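Long-range contacts in mandelate racemase/muconate lactonizing protein (Alicyclobacillus acidocaldarius LAA1, PDB 3QLD), which is of unknown function but belongs to the enolase superfamily, pairing an N-terminal alpha+beta domain with a barrel domain: residues Asp38-Glu43 / Ala120-Gln125; Gln87-Arg92 / Trp116-Ala121; Thr93-Leu98 / Ala110-Val115. All coordinates share one frame; numbering follows the deposited sequence. Where two conformers were deposited one is given.

Contact 1: residues Asp38-Glu43 / Ala120-Gln125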
loop_
_atom_site.group_PDB
_atom_site.type_symbol
_atom_site.label_atom_id
_atom_site.label_comp_id
_atom_site.label_asym_id
_atom_site.label_seq_id
_atom_site.Cartn_x
_atom_site.Cartn_y
_atom_site.Cartn_z
ATOM N N ASP A 38 -9.957 -28.622 9.192
ATOM C CA ASP A 38 -9.239 -29.736 8.638
ATOM C C ASP A 38 -10.145 -30.990 8.613
ATOM O O ASP A 38 -11.321 -30.941 9.026
ATOM C CB ASP A 38 -7.895 -29.914 9.360
ATOM C CG ASP A 38 -8.024 -30.579 10.707
ATOM O OD1 ASP A 38 -7.026 -30.550 11.473
ATOM O OD2 ASP A 38 -9.112 -31.124 10.997
ATOM N N ALA A 39 -9.611 -32.074 8.049
ATOM C CA ALA A 39 -10.385 -33.297 7.844
ATOM C C ALA A 39 -10.871 -33.889 9.184
ATOM O O ALA A 39 -11.931 -34.529 9.234
ATOM C CB ALA A 39 -9.564 -34.325 6.979
ATOM N N ASP A 40 -10.185 -33.599 10.283
ATOM C CA ASP A 40 -10.655 -34.088 11.574
ATOM C C ASP A 40 -11.604 -33.162 12.338
ATOM O O ASP A 40 -12.035 -33.486 13.458
ATOM C CB ASP A 40 -9.474 -34.509 12.424
ATOM C CG ASP A 40 -8.666 -35.564 11.734
ATOM O OD1 ASP A 40 -9.299 -36.519 11.214
ATOM O OD2 ASP A 40 -7.439 -35.423 11.662
ATOM N N GLY A 41 -11.964 -32.046 11.690
ATOM C CA GLY A 41 -12.885 -31.038 12.246
ATOM C C GLY A 41 -12.223 -30.056 13.199
ATOM O O GLY A 41 -12.912 -29.334 13.965
ATOM N N ILE A 42 -10.882 -30.070 13.202
ATOM C CA ILE A 42 -10.076 -29.126 13.999
ATOM C C ILE A 42 -9.991 -27.800 13.203
ATOM O O ILE A 42 -9.891 -27.823 11.981
ATOM C CB ILE A 42 -8.697 -29.696 14.347
ATOM C CG1 ILE A 42 -8.881 -31.032 15.160
ATOM C CG2 ILE A 42 -7.814 -28.632 15.055
ATOM C CD1 ILE A 42 -9.277 -30.812 16.608
ATOM N N GLU A 43 -10.162 -26.701 13.929
ATOM C CA GLU A 43 -10.421 -25.369 13.323
ATOM C C GLU A 43 -9.434 -24.314 13.745
ATOM O O GLU A 43 -9.040 -24.261 14.897
ATOM C CB GLU A 43 -11.789 -24.847 13.717
ATOM C CG GLU A 43 -12.844 -25.698 13.086
ATOM C CD GLU A 43 -14.230 -25.201 13.274
ATOM O OE1 GLU A 43 -14.443 -24.083 13.776
ATOM O OE2 GLU A 43 -15.151 -25.988 12.928
ATOM N N ALA A 120 -2.130 -24.434 16.828
ATOM C CA ALA A 120 -2.268 -24.581 18.268
ATOM C C ALA A 120 -3.396 -25.551 18.655
ATOM O O ALA A 120 -3.241 -26.354 19.575
ATOM C CB ALA A 120 -2.482 -23.214 18.949
ATOM N N ALA A 121 -4.519 -25.495 17.947
ATOM C CA ALA A 121 -5.663 -26.338 18.266
ATOM C C ALA A 121 -5.412 -27.792 17.877
ATOM O O ALA A 121 -5.920 -28.719 18.558
ATOM C CB ALA A 121 -6.922 -25.800 17.568
ATOM N N ARG A 122 -4.655 -27.988 16.786
ATOM C CA ARG A 122 -4.309 -29.298 16.281
ATOM C C ARG A 122 -3.361 -29.997 17.234
ATOM O O ARG A 122 -3.485 -31.237 17.431
ATOM C CB ARG A 122 -3.690 -29.185 14.892
ATOM C CG ARG A 122 -3.278 -30.500 14.228
ATOM C CD ARG A 122 -4.473 -31.216 13.643
ATOM N NE ARG A 122 -4.158 -32.600 13.317
ATOM C CZ ARG A 122 -5.005 -33.471 12.757
ATOM N NH1 ARG A 122 -6.244 -33.103 12.394
ATOM N NH2 ARG A 122 -4.606 -34.725 12.541
ATOM N N THR A 123 -2.437 -29.218 17.820
ATOM C CA THR A 123 -1.419 -29.777 18.707
ATOM C C THR A 123 -1.805 -29.635 20.175
ATOM O O THR A 123 -1.089 -30.109 21.033
ATOM C CB THR A 123 0.012 -29.165 18.478
ATOM O OG1 THR A 123 0.051 -27.804 18.921
ATOM C CG2 THR A 123 0.523 -29.322 17.006
ATOM N N GLY A 124 -2.941 -28.992 20.457
ATOM C CA GLY A 124 -3.430 -28.763 21.827
ATOM C C GLY A 124 -2.436 -27.983 22.706
ATOM O O GLY A 124 -2.345 -28.210 23.909
ATOM N N GLN A 125 -1.694 -27.063 22.094
ATOM C CA GLN A 125 -0.736 -26.246 22.838
ATOM C C GLN A 125 -1.215 -24.810 22.896
ATOM O O GLN A 125 -1.743 -24.316 21.901
ATOM C CB GLN A 125 0.611 -26.294 22.127
ATOM C CG GLN A 125 1.248 -27.677 22.163
ATOM C CD GLN A 125 2.757 -27.636 22.004
ATOM O OE1 GLN A 125 3.295 -26.795 21.284
ATOM N NE2 GLN A 125 3.449 -28.540 22.691
#

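Contact 2: residues Gln87-Arg92 / Trp116-Ala121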
loop_
_atom_site.group_PDB
_atom_site.type_symbol
_atom_site.label_atom_id
_atom_site.label_comp_id
_atom_site.label_asym_id
_atom_site.label_seq_id
_atom_site.Cartn_x
_atom_site.Cartn_y
_atom_site.Cartn_z
ATOM N N GLN A 87 3.075 -33.604 5.314
ATOM C CA GLN A 87 2.892 -34.279 6.606
ATOM C C GLN A 87 2.658 -33.298 7.712
ATOM O O GLN A 87 1.762 -33.478 8.549
ATOM C CB GLN A 87 4.062 -35.223 6.942
ATOM C CG GLN A 87 5.485 -34.628 6.780
ATOM C CD GLN A 87 6.508 -35.298 7.716
ATOM O OE1 GLN A 87 6.401 -36.494 8.047
ATOM N NE2 GLN A 87 7.490 -34.520 8.160
ATOM N N ASP A 88 3.449 -32.240 7.715
ATOM C CA ASP A 88 3.208 -31.184 8.662
ATOM C C ASP A 88 3.013 -29.860 7.940
ATOM O O ASP A 88 3.662 -29.572 6.908
ATOM C CB ASP A 88 4.335 -31.130 9.684
ATOM C CG ASP A 88 4.504 -32.459 10.433
ATOM O OD1 ASP A 88 3.539 -32.925 11.090
ATOM O OD2 ASP A 88 5.601 -33.040 10.359
ATOM N N VAL A 89 2.052 -29.095 8.446
ATOM C CA VAL A 89 1.939 -27.696 8.056
ATOM C C VAL A 89 2.575 -26.859 9.164
ATOM O O VAL A 89 2.081 -26.828 10.286
ATOM C CB VAL A 89 0.485 -27.279 7.772
ATOM C CG1 VAL A 89 0.440 -25.851 7.328
ATOM C CG2 VAL A 89 -0.126 -28.179 6.698
ATOM N N ASP A 90 3.696 -26.217 8.838
ATOM C CA ASP A 90 4.445 -25.372 9.764
ATOM C C ASP A 90 3.919 -23.905 9.615
ATOM O O ASP A 90 4.100 -23.300 8.549
ATOM C CB ASP A 90 5.944 -25.461 9.429
ATOM C CG ASP A 90 6.825 -24.653 10.390
ATOM O OD1 ASP A 90 6.293 -23.993 11.319
ATOM O OD2 ASP A 90 8.079 -24.696 10.228
ATOM N N PRO A 91 3.243 -23.354 10.648
ATOM C CA PRO A 91 2.729 -21.971 10.496
ATOM C C PRO A 91 3.841 -20.980 10.255
ATOM O O PRO A 91 3.589 -19.873 9.803
ATOM C CB PRO A 91 2.066 -21.652 11.839
ATOM C CG PRO A 91 2.404 -22.797 12.756
ATOM C CD PRO A 91 2.932 -23.933 11.964
ATOM N N ARG A 92 5.069 -21.371 10.582
ATOM C CA ARG A 92 6.235 -20.483 10.421
ATOM C C ARG A 92 6.529 -20.126 8.977
ATOM O O ARG A 92 7.143 -19.090 8.698
ATOM C CB ARG A 92 7.493 -21.079 11.112
ATOM C CG ARG A 92 7.449 -20.910 12.646
ATOM C CD ARG A 92 8.583 -21.660 13.349
ATOM N NE ARG A 92 8.430 -21.769 14.811
ATOM C CZ ARG A 92 8.609 -20.776 15.703
ATOM N NH1 ARG A 92 8.919 -19.527 15.309
ATOM N NH2 ARG A 92 8.453 -21.030 17.009
ATOM N N TRP A 116 -1.631 -20.297 12.328
ATOM C CA TRP A 116 -1.099 -20.369 13.701
ATOM C C TRP A 116 -2.153 -20.866 14.693
ATOM O O TRP A 116 -1.854 -21.659 15.624
ATOM C CB TRP A 116 -0.580 -18.998 14.150
ATOM C CG TRP A 116 0.843 -18.734 13.767
ATOM C CD1 TRP A 116 1.295 -18.014 12.701
ATOM C CD2 TRP A 116 2.016 -19.154 14.484
ATOM N NE1 TRP A 116 2.673 -17.987 12.685
ATOM C CE2 TRP A 116 3.135 -18.657 13.786
ATOM C CE3 TRP A 116 2.219 -19.881 15.671
ATOM C CZ2 TRP A 116 4.445 -18.887 14.211
ATOM C CZ3 TRP A 116 3.552 -20.134 16.088
ATOM C CH2 TRP A 116 4.633 -19.629 15.354
ATOM N N ASP A 117 -3.378 -20.387 14.511
ATOM C CA ASP A 117 -4.449 -20.644 15.429
ATOM C C ASP A 117 -4.863 -22.100 15.261
ATOM O O ASP A 117 -5.087 -22.799 16.255
ATOM C CB ASP A 117 -5.623 -19.673 15.161
ATOM C CG ASP A 117 -6.727 -19.778 16.189
ATOM O OD1 ASP A 117 -6.637 -19.098 17.250
ATOM O OD2 ASP A 117 -7.699 -20.559 15.906
ATOM N N TRP A 118 -4.998 -22.541 14.011
ATOM C CA TRP A 118 -5.354 -23.933 13.707
ATOM C C TRP A 118 -4.276 -24.831 14.283
ATOM O O TRP A 118 -4.603 -25.822 14.947
ATOM C CB TRP A 118 -5.460 -24.169 12.199
ATOM C CG TRP A 118 -5.291 -25.621 11.838
ATOM C CD1 TRP A 118 -6.274 -26.597 11.910
ATOM C CD2 TRP A 118 -4.095 -26.280 11.415
ATOM N NE1 TRP A 118 -5.764 -27.794 11.507
ATOM C CE2 TRP A 118 -4.426 -27.645 11.218
ATOM C CE3 TRP A 118 -2.767 -25.851 11.156
ATOM C CZ2 TRP A 118 -3.486 -28.589 10.781
ATOM C CZ3 TRP A 118 -1.839 -26.780 10.698
ATOM C CH2 TRP A 118 -2.195 -28.150 10.549
ATOM N N TYR A 119 -3.005 -24.449 14.112
ATOM C CA TYR A 119 -1.890 -25.274 14.537
ATOM C C TYR A 119 -1.869 -25.488 16.057
ATOM O O TYR A 119 -1.610 -26.618 16.515
ATOM C CB TYR A 119 -0.540 -24.699 14.033
ATOM C CG TYR A 119 0.668 -25.498 14.464
ATOM C CD1 TYR A 119 1.255 -25.272 15.713
ATOM C CD2 TYR A 119 1.185 -26.498 13.663
ATOM C CE1 TYR A 119 2.370 -26.036 16.143
ATOM C CE2 TYR A 119 2.308 -27.269 14.067
ATOM C CZ TYR A 119 2.885 -27.013 15.311
ATOM O OH TYR A 119 3.971 -27.749 15.724
ATOM N N ALA A 120 -2.130 -24.434 16.828
ATOM C CA ALA A 120 -2.268 -24.581 18.268
ATOM C C ALA A 120 -3.396 -25.551 18.655
ATOM O O ALA A 120 -3.241 -26.354 19.575
ATOM C CB ALA A 120 -2.482 -23.214 18.949
ATOM N N ALA A 121 -4.519 -25.495 17.947
ATOM C CA ALA A 121 -5.663 -26.338 18.266
ATOM C C ALA A 121 -5.412 -27.792 17.877
ATOM O O ALA A 121 -5.920 -28.719 18.558
ATOM C CB ALA A 121 -6.922 -25.800 17.568
#

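Contact 3: residues Thr93-Leu98 / Ala110-Val115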
loop_
_atom_site.group_PDB
_atom_site.type_symbol
_atom_site.label_atom_id
_atom_site.label_comp_id
_atom_site.label_asym_id
_atom_site.label_seq_id
_atom_site.Cartn_x
_atom_site.Cartn_y
_atom_site.Cartn_z
ATOM N N THR A 93 6.087 -20.965 8.058
ATOM C CA THR A 93 6.452 -20.833 6.696
ATOM C C THR A 93 5.297 -20.465 5.771
ATOM O O THR A 93 5.475 -20.376 4.558
ATOM C CB THR A 93 7.108 -22.104 6.211
ATOM O OG1 THR A 93 6.138 -23.136 6.100
ATOM C CG2 THR A 93 8.222 -22.555 7.211
ATOM N N VAL A 94 4.116 -20.291 6.325
ATOM C CA VAL A 94 2.928 -20.111 5.490
ATOM C C VAL A 94 3.047 -18.836 4.623
ATOM O O VAL A 94 2.552 -18.825 3.486
ATOM C CB VAL A 94 1.581 -20.274 6.297
ATOM C CG1 VAL A 94 1.494 -19.269 7.351
ATOM C CG2 VAL A 94 0.396 -20.166 5.381
ATOM N N CYS A 95 3.738 -17.792 5.089
ATOM C CA CYS A 95 3.883 -16.586 4.249
ATOM C C CYS A 95 4.612 -16.805 2.914
ATOM O O CYS A 95 4.503 -15.974 1.971
ATOM C CB CYS A 95 4.442 -15.394 5.015
ATOM S SG CYS A 95 3.275 -14.801 6.256
ATOM N N GLU A 96 5.280 -17.949 2.785
ATOM C CA GLU A 96 5.899 -18.274 1.536
ATOM C C GLU A 96 4.848 -18.598 0.459
ATOM O O GLU A 96 5.104 -18.383 -0.747
ATOM C CB GLU A 96 6.984 -19.359 1.717
ATOM C CG GLU A 96 6.751 -20.711 1.027
ATOM C CD GLU A 96 7.483 -21.864 1.760
ATOM O OE1 GLU A 96 7.248 -23.052 1.404
ATOM O OE2 GLU A 96 8.290 -21.564 2.692
ATOM N N ALA A 97 3.651 -19.028 0.851
ATOM C CA ALA A 97 2.578 -19.217 -0.161
ATOM C C ALA A 97 2.235 -17.879 -0.824
ATOM O O ALA A 97 1.690 -17.844 -1.935
ATOM C CB ALA A 97 1.337 -19.745 0.471
ATOM N N LEU A 98 2.503 -16.802 -0.092
ATOM C CA LEU A 98 2.039 -15.456 -0.491
ATOM C C LEU A 98 3.215 -14.539 -0.807
ATOM O O LEU A 98 3.035 -13.304 -0.904
ATOM C CB LEU A 98 1.187 -14.849 0.614
ATOM C CG LEU A 98 0.011 -15.719 1.094
ATOM C CD1 LEU A 98 -0.734 -15.028 2.293
ATOM C CD2 LEU A 98 -0.952 -16.039 -0.035
ATOM N N ALA A 110 -4.374 -12.264 7.958
ATOM C CA ALA A 110 -5.522 -13.088 8.337
ATOM C C ALA A 110 -5.280 -14.583 8.000
ATOM O O ALA A 110 -5.616 -15.483 8.785
ATOM C CB ALA A 110 -6.842 -12.533 7.767
ATOM N N ILE A 111 -4.686 -14.837 6.847
ATOM C CA ILE A 111 -4.296 -16.182 6.491
ATOM C C ILE A 111 -3.309 -16.742 7.515
ATOM O O ILE A 111 -3.584 -17.776 8.195
ATOM C CB ILE A 111 -3.685 -16.196 5.088
ATOM C CG1 ILE A 111 -4.738 -15.700 4.096
ATOM C CG2 ILE A 111 -3.154 -17.610 4.724
ATOM C CD1 ILE A 111 -5.939 -16.655 3.998
ATOM N N GLU A 112 -2.180 -16.044 7.652
ATOM C CA GLU A 112 -1.088 -16.500 8.514
ATOM C C GLU A 112 -1.562 -16.768 9.963
ATOM O O GLU A 112 -1.203 -17.801 10.564
ATOM C CB GLU A 112 0.025 -15.476 8.486
ATOM C CG GLU A 112 1.360 -16.009 9.097
ATOM C CD GLU A 112 1.580 -15.444 10.487
ATOM O OE1 GLU A 112 0.661 -14.846 11.153
ATOM O OE2 GLU A 112 2.738 -15.502 10.931
HETATM N N MSE A 113 -2.360 -15.870 10.517
HETATM C CA MSE A 113 -2.788 -15.980 11.910
HETATM C C MSE A 113 -3.817 -17.120 12.130
HETATM O O MSE A 113 -3.781 -17.783 13.198
HETATM C CB MSE A 113 -3.311 -14.661 12.438
HETATM C CG MSE A 113 -2.135 -13.633 12.593
HETATM SE SE MSE A 113 -2.715 -11.782 12.785
HETATM C CE MSE A 113 -3.265 -11.581 14.594
ATOM N N ALA A 114 -4.673 -17.365 11.125
ATOM C CA ALA A 114 -5.642 -18.487 11.220
ATOM C C ALA A 114 -4.830 -19.796 11.190
ATOM O O ALA A 114 -5.182 -20.775 11.894
ATOM C CB ALA A 114 -6.630 -18.404 10.079
ATOM N N VAL A 115 -3.735 -19.850 10.412
ATOM C CA VAL A 115 -2.925 -21.073 10.374
ATOM C C VAL A 115 -2.201 -21.344 11.739
ATOM O O VAL A 115 -2.180 -22.492 12.243
ATOM C CB VAL A 115 -1.947 -21.057 9.224
ATOM C CG1 VAL A 115 -1.040 -22.286 9.236
ATOM C CG2 VAL A 115 -2.721 -21.025 7.927
#

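Contact 1: residues Asp38-Glu43 / Ala120-Gln125
R122, near the C-terminal end of helix 105-123, ties the helix to the hairpin turn 38-43 between antiparallel strands 25-38 and 43-48 of the N-terminal domain's sheet. Its NH1 donates to OD1 of D38 at 2.8 Å and to OD2 of D40 at 2.7 Å, and a weak bond runs from NH2 to the same D40 oxygen, making a salt-bridge network. The D40 oxygen lies in the guanidinium plane and uses its anti lone pair; OD1 of D38 is met from above its carboxylate plane, the two planes 76° apart. A bend at chi2 (79°) turns the arginine chain toward the hairpin.

OD2 of D38 accepts from the backbone N of I42 at 3.0 Å, just beyond the type I turn D38-G41, which G41 N to D38 O closes; glycine readily takes the positive phi at G41.

Apolar contact is lighter. CG2 of I42 rests on the helix backbone, 3.7 Å from N of R122, and touches CB of A121 at 3.9 Å; a small alanine lets the hairpin come close.

The guanidinium and the N-H groups of I42 and W118, whose NE1 also donates to D38 OD1, would be expected to keep D38 ionised, although D40 shares the arginine.

Contact 2: residues Gln87-Arg92 / Trp116-Ala121
P91 sits between two aromatic side chains of helix 105-123, W116 and Y119, and has more surface buried here than any other residue of the two segments. Its CB lies over a face of the indole, 3.5 Å from the centroid of the five-membered ring and only 5° off the ring normal, a CH-pi contact. The other end of the pyrrolidine serves the tyrosine: CD stands over a face of the Y119 ring, 3.9 Å from its centroid and nearer the rim. Proline suits this place because its compact, rigid ring can set C-H groups over a face of each aromatic ring, those of CD being polarised by the adjoining nitrogen.

W116 carries the contact onward to R92. CG of R92 is 3.9 Å from CZ2 of the indole, while CH2 of W116 stands over the centre of one guanidinium face, the two planes 80° apart. Its NE1 makes a weak hydrogen bond to OE2 of E112, and F277 meets the ring edge-to-face.

In the N-terminal alpha+beta domain of the enolase superfamily, helix 105-123 packs on the antiparallel sheet, and segment 87-92 belongs to the connection leading to it from helix 61-80. Here an Asx turn, OD1 of D90 accepting from the backbone N of R92 at 3.0 Å, bends the chain around P91.

Earlier in the loop, V89 sets its CB 3.8 Å from CZ3 of W118. With CG anti to the backbone N (chi1 179°), Y119 brings CD2 to 3.5 Å from the V89 carbonyl O, which the contact buries and which has no hydrogen-bonding partner in the model.

Contact 3: residues Thr93-Leu98 / Ala110-Val115
V94 overlaps the aliphatic part of E112 with one methyl and V115, a turn farther along helix 105-123, with the other. CG1 lies 3.7 Å from CG of the glutamate, while CG2 meets CG2 of V115 at 4.1 Å. Having CG2 anti to the backbone N and CG1 between N and the carbonyl carbon (chi1 61°) splits the two methyls between these neighbours. A beta-branched valine suits the site, since it can fill two directions from a short stem.

C95 adds its sulfur, SG standing 3.6 Å from CG of E112, so that this methylene is touched by both a methyl and a thiol. One turn on, L98 extends CD1 toward CB of I111, a contact to be read with caution because I111 has two conformers.

The contact joins segment 93-98, whose residues 94-97 have helical backbone angles without regular helix bonds, to the helix in the N-terminal domain. W79 of helix 61-80 touches V94, and L36 of strand 25-38 touches V115, placing the pair within the packed interior.

E112 is bent at chi2 (-104°), which lets its methylenes face V94 and C95 while the carboxylate turns to other partners: OE1 accepts from the backbone N of F277, and OE2 from that of G278, at the start of helix 277-289 in the barrel domain. E112 thus links the two domains, its apolar stem completing a hydrophobic interface and its buried carboxylate met by backbone N-H groups, which would be expected to stabilise the ionised form.

How the contacts relate
All three contacts use helix 105-123, taking neighbouring parts of it, with A120 and A121 common to contacts 1 and 2. Contact 3 is buried, contact 2 partly buried and contact 1 at the surface, about 17, 22 and 25 Å from the centre of the chain to the contact centres. The chemistry follows: aliphatic packing in contact 3, proline against aromatic rings in contact 2, salt bridges in contact 1. Contacts 2 and 3 tie down the connection that precedes the helix, whereas contact 1 holds the turn between strands 25-38 and 43-48. Neighbours meet directly: W118 of contact 2 reaches D38 of contact 1, and P91 packs on V115 of contact 3; contacts 1 and 3 do not touch.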